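Local coordinates for putative phosphomannomutase (Thermus thermophilus, PDB 1TUO), which probably acts as a magnesium-dependent phosphosugar mutase of the phosphohexose mutase family, interconverting phosphorylated sugars, at residues A159-L164 with K194-H199; A166-K171 with S352-E357. All coordinates share one frame; numbering follows the deposited sequence.

Interaction 1 (A159-L164 with K194-H199)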
loop_
_atom_site.group_PDB
_atom_site.type_symbol
_atom_site.label_atom_id
_atom_site.label_comp_id
_atom_site.label_asym_id
_atom_site.label_seq_id
_atom_site.Cartn_x
_atom_site.Cartn_y
_atom_site.Cartn_z
ATOM N N ALA A 159 -19.991 -1.500 6.468
ATOM C CA ALA A 159 -19.329 -1.176 7.726
ATOM C C ALA A 159 -17.989 -0.493 7.462
ATOM O O ALA A 159 -17.588 0.406 8.202
ATOM C CB ALA A 159 -19.122 -2.442 8.555
ATOM N N TYR A 160 -17.299 -0.930 6.413
ATOM C CA TYR A 160 -16.014 -0.341 6.044
ATOM C C TYR A 160 -16.233 1.117 5.644
ATOM O O TYR A 160 -15.452 1.994 6.011
ATOM C CB TYR A 160 -15.393 -1.126 4.885
ATOM C CG TYR A 160 -14.096 -0.546 4.351
ATOM C CD1 TYR A 160 -12.974 -0.389 5.177
ATOM C CD2 TYR A 160 -13.989 -0.155 3.017
ATOM C CE1 TYR A 160 -11.776 0.151 4.678
ATOM C CE2 TYR A 160 -12.803 0.379 2.512
ATOM C CZ TYR A 160 -11.704 0.533 3.344
ATOM O OH TYR A 160 -10.544 1.084 2.834
ATOM N N PHE A 161 -17.300 1.374 4.895
ATOM C CA PHE A 161 -17.602 2.736 4.473
ATOM C C PHE A 161 -17.898 3.607 5.691
ATOM O O PHE A 161 -17.471 4.762 5.761
ATOM C CB PHE A 161 -18.797 2.757 3.511
ATOM C CG PHE A 161 -18.516 2.136 2.165
ATOM C CD1 PHE A 161 -17.250 2.219 1.588
ATOM C CD2 PHE A 161 -19.530 1.497 1.461
ATOM C CE1 PHE A 161 -17.001 1.673 0.329
ATOM C CE2 PHE A 161 -19.293 0.950 0.201
ATOM C CZ PHE A 161 -18.024 1.038 -0.366
ATOM N N GLU A 162 -18.630 3.054 6.654
ATOM C CA GLU A 162 -18.948 3.797 7.867
ATOM C C GLU A 162 -17.681 4.143 8.635
ATOM O O GLU A 162 -17.576 5.215 9.226
ATOM C CB GLU A 162 -19.889 2.985 8.761
ATOM C CG GLU A 162 -21.341 3.076 8.344
ATOM C CD GLU A 162 -21.880 4.493 8.468
ATOM O OE1 GLU A 162 -22.310 5.061 7.444
ATOM O OE2 GLU A 162 -21.869 5.037 9.592
ATOM N N ALA A 163 -16.720 3.227 8.631
ATOM C CA ALA A 163 -15.461 3.462 9.323
ATOM C C ALA A 163 -14.697 4.590 8.629
ATOM O O ALA A 163 -14.145 5.469 9.292
ATOM C CB ALA A 163 -14.627 2.190 9.333
ATOM N N LEU A 164 -14.673 4.554 7.295
ATOM C CA LEU A 164 -13.982 5.574 6.507
ATOM C C LEU A 164 -14.559 6.953 6.792
ATOM O O LEU A 164 -13.820 7.915 7.010
ATOM C CB LEU A 164 -14.108 5.276 5.007
ATOM C CG LEU A 164 -13.307 4.094 4.449
ATOM C CD1 LEU A 164 -13.636 3.898 2.979
ATOM C CD2 LEU A 164 -11.814 4.354 4.633
ATOM N N LYS A 194 -16.824 4.911 -5.564
ATOM C CA LYS A 194 -18.194 5.269 -5.932
ATOM C C LYS A 194 -19.097 4.786 -4.810
ATOM O O LYS A 194 -20.015 5.489 -4.378
ATOM C CB LYS A 194 -18.617 4.576 -7.228
ATOM C CG LYS A 194 -17.884 5.031 -8.472
ATOM C CD LYS A 194 -18.431 4.304 -9.692
ATOM C CE LYS A 194 -17.721 4.726 -10.962
ATOM N NZ LYS A 194 -18.259 3.984 -12.139
ATOM N N GLY A 195 -18.821 3.574 -4.338
ATOM C CA GLY A 195 -19.601 2.998 -3.263
ATOM C C GLY A 195 -19.617 3.875 -2.025
ATOM O O GLY A 195 -20.685 4.184 -1.499
ATOM N N PHE A 196 -18.441 4.283 -1.558
ATOM C CA PHE A 196 -18.350 5.128 -0.369
ATOM C C PHE A 196 -19.133 6.430 -0.512
ATOM O O PHE A 196 -19.852 6.837 0.401
ATOM C CB PHE A 196 -16.898 5.484 -0.053
ATOM C CG PHE A 196 -16.762 6.567 0.981
ATOM C CD1 PHE A 196 -16.931 6.284 2.331
ATOM C CD2 PHE A 196 -16.537 7.888 0.596
ATOM C CE1 PHE A 196 -16.881 7.300 3.285
ATOM C CE2 PHE A 196 -16.486 8.913 1.541
ATOM C CZ PHE A 196 -16.659 8.618 2.889
ATOM N N LEU A 197 -18.961 7.092 -1.649
ATOM C CA LEU A 197 -19.634 8.359 -1.904
ATOM C C LEU A 197 -21.147 8.182 -1.929
ATOM O O LEU A 197 -21.885 8.968 -1.325
ATOM C CB LEU A 197 -19.150 8.949 -3.229
ATOM C CG LEU A 197 -17.678 9.374 -3.245
ATOM C CD1 LEU A 197 -17.255 9.721 -4.666
ATOM C CD2 LEU A 197 -17.469 10.564 -2.311
ATOM N N ARG A 198 -21.606 7.154 -2.633
ATOM C CA ARG A 198 -23.032 6.883 -2.716
ATOM C C ARG A 198 -23.528 6.559 -1.313
ATOM O O ARG A 198 -24.652 6.897 -0.948
ATOM C CB ARG A 198 -23.290 5.706 -3.661
ATOM C CG ARG A 198 -24.691 5.117 -3.572
ATOM C CD ARG A 198 -24.595 3.636 -3.247
ATOM N NE ARG A 198 -23.830 3.425 -2.021
ATOM C CZ ARG A 198 -23.253 2.276 -1.684
ATOM N NH1 ARG A 198 -23.348 1.219 -2.483
ATOM N NH2 ARG A 198 -22.581 2.184 -0.544
ATOM N N HIS A 199 -22.669 5.919 -0.526
ATOM C CA HIS A 199 -23.003 5.543 0.842
ATOM C C HIS A 199 -23.274 6.750 1.741
ATOM O O HIS A 199 -24.155 6.705 2.604
ATOM C CB HIS A 199 -21.871 4.719 1.455
ATOM C CG HIS A 199 -22.100 4.351 2.888
ATOM N ND1 HIS A 199 -22.908 3.300 3.266
ATOM C CD2 HIS A 199 -21.633 4.898 4.035
ATOM C CE1 HIS A 199 -22.927 3.215 4.584
ATOM N NE2 HIS A 199 -22.161 4.172 5.075
#
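His199 NE2 donates to Glu162 OE1 at 2.5 Å, a short His-carboxylate hydrogen bond over a helix-helix contact in alpha/beta/alpha domain II of the phosphohexose mutase fold. Helices 157-165 and 192-199 are joined here, their short segments crossing at -73° with axes 9.7 Å apart. OE1 offers the lone pair turned away from OE2; the acceptor lies somewhat out of the imidazole plane, and the bond is moderately bent (153°). Glu162 starts out pointing away from helix 192-199; a bend at chi2 (-64°) brings its carboxylate back to the histidine. Both groups have second partners: Glu162 OE2 forms a salt bridge with Lys165, and His199 ND1 is weakly hydrogen-bonded to Glu158. The nearby carboxylates would probably favour a protonated imidazole.

Next to this bond, Phe161 is a knob in a hole made by Gly195, Phe196, Arg198 and His199. One face of its ring lies on the backbone of helix 192-199, with Phe161 CZ 3.5 Å from Phe196 N; the bare CA of Gly195 lets the ring come this close. Phe161 CB covers one face of the imidazole in a CH-pi contact, 3.8 Å from the His199 ring centroid. The Arg198 guanidinium, salt-bridged to Glu158, is steeply inclined to the phenyl plane, and Arg198 NH2 comes obliquely to Phe161 CE2, 3.6 Å away. The Phe196 and Phe161 side chains run alongside each other, pointing opposite ways: Phe196 CB meets Phe161 CD1 at 3.7 Å, the Phe196 ring edge faces Phe161 O, and Phe196 CE1 touches Leu164 CB at 3.8 Å.

Interaction 2 (A166-K171 with S352-E357)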
loop_
_atom_site.group_PDB
_atom_site.type_symbol
_atom_site.label_atom_id
_atom_site.label_comp_id
_atom_site.label_asym_id
_atom_site.label_seq_id
_atom_site.Cartn_x
_atom_site.Cartn_y
_atom_site.Cartn_z
ATOM N N ALA A 166 -15.781 8.235 9.308
ATOM C CA ALA A 166 -15.298 8.790 10.566
ATOM C C ALA A 166 -13.949 9.499 10.483
ATOM O O ALA A 166 -13.547 10.178 11.430
ATOM C CB ALA A 166 -15.234 7.685 11.616
ATOM N N HIS A 167 -13.249 9.352 9.362
ATOM C CA HIS A 167 -11.935 9.977 9.213
ATOM C C HIS A 167 -11.872 10.980 8.073
ATOM O O HIS A 167 -10.784 11.386 7.653
ATOM C CB HIS A 167 -10.877 8.895 8.994
ATOM C CG HIS A 167 -10.885 7.833 10.045
ATOM N ND1 HIS A 167 -10.634 8.103 11.373
ATOM C CD2 HIS A 167 -11.150 6.508 9.973
ATOM C CE1 HIS A 167 -10.745 6.990 12.074
ATOM N NE2 HIS A 167 -11.058 6.007 11.248
ATOM N N LEU A 168 -13.036 11.389 7.585
ATOM C CA LEU A 168 -13.108 12.332 6.480
ATOM C C LEU A 168 -14.008 13.521 6.790
ATOM O O LEU A 168 -14.970 13.404 7.552
ATOM C CB LEU A 168 -13.621 11.612 5.230
ATOM C CG LEU A 168 -12.669 10.570 4.639
ATOM C CD1 LEU A 168 -13.438 9.586 3.777
ATOM C CD2 LEU A 168 -11.593 11.279 3.827
ATOM N N ASP A 169 -13.679 14.670 6.210
ATOM C CA ASP A 169 -14.478 15.874 6.401
ATOM C C ASP A 169 -15.489 15.852 5.259
ATOM O O ASP A 169 -15.214 16.338 4.165
ATOM C CB ASP A 169 -13.600 17.120 6.305
ATOM C CG ASP A 169 -14.328 18.380 6.733
ATOM O OD1 ASP A 169 -15.505 18.544 6.348
ATOM O OD2 ASP A 169 -13.719 19.210 7.444
ATOM N N LEU A 170 -16.658 15.270 5.511
ATOM C CA LEU A 170 -17.676 15.166 4.480
ATOM C C LEU A 170 -18.148 16.524 3.976
ATOM O O LEU A 170 -18.422 16.687 2.788
ATOM C CB LEU A 170 -18.862 14.339 4.996
ATOM C CG LEU A 170 -18.502 12.911 5.428
ATOM C CD1 LEU A 170 -19.763 12.172 5.852
ATOM C CD2 LEU A 170 -17.820 12.169 4.282
ATOM N N LYS A 171 -18.235 17.496 4.877
ATOM C CA LYS A 171 -18.668 18.840 4.508
ATOM C C LYS A 171 -17.685 19.430 3.498
ATOM O O LYS A 171 -18.080 19.988 2.473
ATOM C CB LYS A 171 -18.737 19.721 5.757
ATOM C CG LYS A 171 -19.297 21.110 5.524
ATOM C CD LYS A 171 -19.462 21.854 6.845
ATOM C CE LYS A 171 -19.959 23.278 6.627
ATOM N NZ LYS A 171 -21.285 23.314 5.946
ATOM N N SER A 352 -7.045 7.760 -1.384
ATOM C CA SER A 352 -7.723 8.392 -2.505
ATOM C C SER A 352 -8.712 9.434 -1.999
ATOM O O SER A 352 -8.769 10.554 -2.510
ATOM C CB SER A 352 -8.466 7.347 -3.337
ATOM O OG SER A 352 -7.555 6.447 -3.941
ATOM N N LEU A 353 -9.489 9.064 -0.986
ATOM C CA LEU A 353 -10.482 9.976 -0.433
ATOM C C LEU A 353 -9.863 11.193 0.253
ATOM O O LEU A 353 -10.424 12.289 0.185
ATOM C CB LEU A 353 -11.417 9.220 0.520
ATOM C CG LEU A 353 -12.287 8.189 -0.213
ATOM C CD1 LEU A 353 -13.016 7.279 0.772
ATOM C CD2 LEU A 353 -13.278 8.925 -1.107
ATOM N N LEU A 354 -8.713 11.022 0.904
ATOM C CA LEU A 354 -8.065 12.162 1.552
ATOM C C LEU A 354 -7.482 13.097 0.494
ATOM O O LEU A 354 -7.467 14.318 0.674
ATOM C CB LEU A 354 -6.971 11.696 2.515
ATOM C CG LEU A 354 -7.488 11.038 3.802
ATOM C CD1 LEU A 354 -6.341 10.383 4.549
ATOM C CD2 LEU A 354 -8.173 12.088 4.680
ATOM N N LEU A 355 -7.001 12.535 -0.611
ATOM C CA LEU A 355 -6.468 13.380 -1.678
ATOM C C LEU A 355 -7.623 14.232 -2.190
ATOM O O LEU A 355 -7.487 15.436 -2.385
ATOM C CB LEU A 355 -5.900 12.529 -2.819
ATOM C CG LEU A 355 -4.549 11.897 -2.483
ATOM C CD1 LEU A 355 -4.177 10.840 -3.508
ATOM C CD2 LEU A 355 -3.490 13.000 -2.425
ATOM N N LEU A 356 -8.768 13.588 -2.390
ATOM C CA LEU A 356 -9.967 14.268 -2.855
ATOM C C LEU A 356 -10.362 15.357 -1.852
ATOM O O LEU A 356 -10.707 16.483 -2.239
ATOM C CB LEU A 356 -11.099 13.247 -3.022
ATOM C CG LEU A 356 -12.423 13.722 -3.624
ATOM C CD1 LEU A 356 -12.204 14.250 -5.033
ATOM C CD2 LEU A 356 -13.404 12.552 -3.640
ATOM N N GLU A 357 -10.306 15.030 -0.562
ATOM C CA GLU A 357 -10.648 16.004 0.473
ATOM C C GLU A 357 -9.705 17.209 0.424
ATOM O O GLU A 357 -10.156 18.358 0.454
ATOM C CB GLU A 357 -10.571 15.372 1.867
ATOM C CG GLU A 357 -11.075 16.299 2.988
ATOM C CD GLU A 357 -10.860 15.729 4.378
ATOM O OE1 GLU A 357 -11.379 14.629 4.661
ATOM O OE2 GLU A 357 -10.174 16.382 5.194
HETATM O O HOH W 1 -9.907 14.085 7.142
#
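Asp169 N and Glu357 OE1 form a nearly straight hydrogen bond of 2.8 Å (175° at the hydrogen), through which the turn after helix 157-165 in domain II meets helix 348-362 of domain III. The N-H comes from well above the carboxylate plane, 60° out of it. Asp169 CB packs against the same group, 3.6 Å from Glu357 CD. A water lies 2.9 Å from both Glu357 OE1 and His167 O and can link them, though it has more acceptors in reach than protons.

Beside this polar grip, Leu168 presses its two methyls on successive residues of the helix. Leu168 CD1 meets Leu353 CD1 at 3.8 Å, the two side chains crossing at about a right angle, while Leu168 CD2 reaches Leu354 CD2 at 3.6 Å. Leu168 CD2 also lies 3.5 Å from Glu357 OE1, so the carboxylate oxygen is flanked by hydrocarbon as well as by its donors.

Further out, Glu357 has CG opposite the backbone N (chi1 -173°) and is extended beyond CG, which carries the carboxylate from the helix to the turn. Its other oxygen, OE2, is held by the hydroxyl of Tyr277 and a salt bridge to Lys281. Asp169 occupies the N-cap position of helix 170-173, and its OD1 accepts from Ala172 N. With OE1 serving the turn and OE2 the lysine and tyrosine, this buried carboxylate is probably kept ionised, consistent with a charge balanced in part by Lys281, while Asp169 directs its own carboxylate to the helix start.

From the N terminus, the chain runs through helix 157-165, whose 159-164 part enters interaction 1, then straight into the turn 166-171 of interaction 2. Strand 180-183 follows before helix 192-199 folds back, and there interaction 1 closes a short loop with 29 residues between its segments. Interaction 2 closes only at helix 348-362, with 180 residues between its own segments, so the two loops cross. Interaction 1 stays within domain II, whereas interaction 2 joins domain II to domain III. Their centres are about 11 Å apart, and they meet at Phe196, whose CZ lies 3.5 Å from Leu168 CD1 and whose CD2 lies 3.6 Å from Leu353 CD1, so that the apolar sides of the two contacts touch.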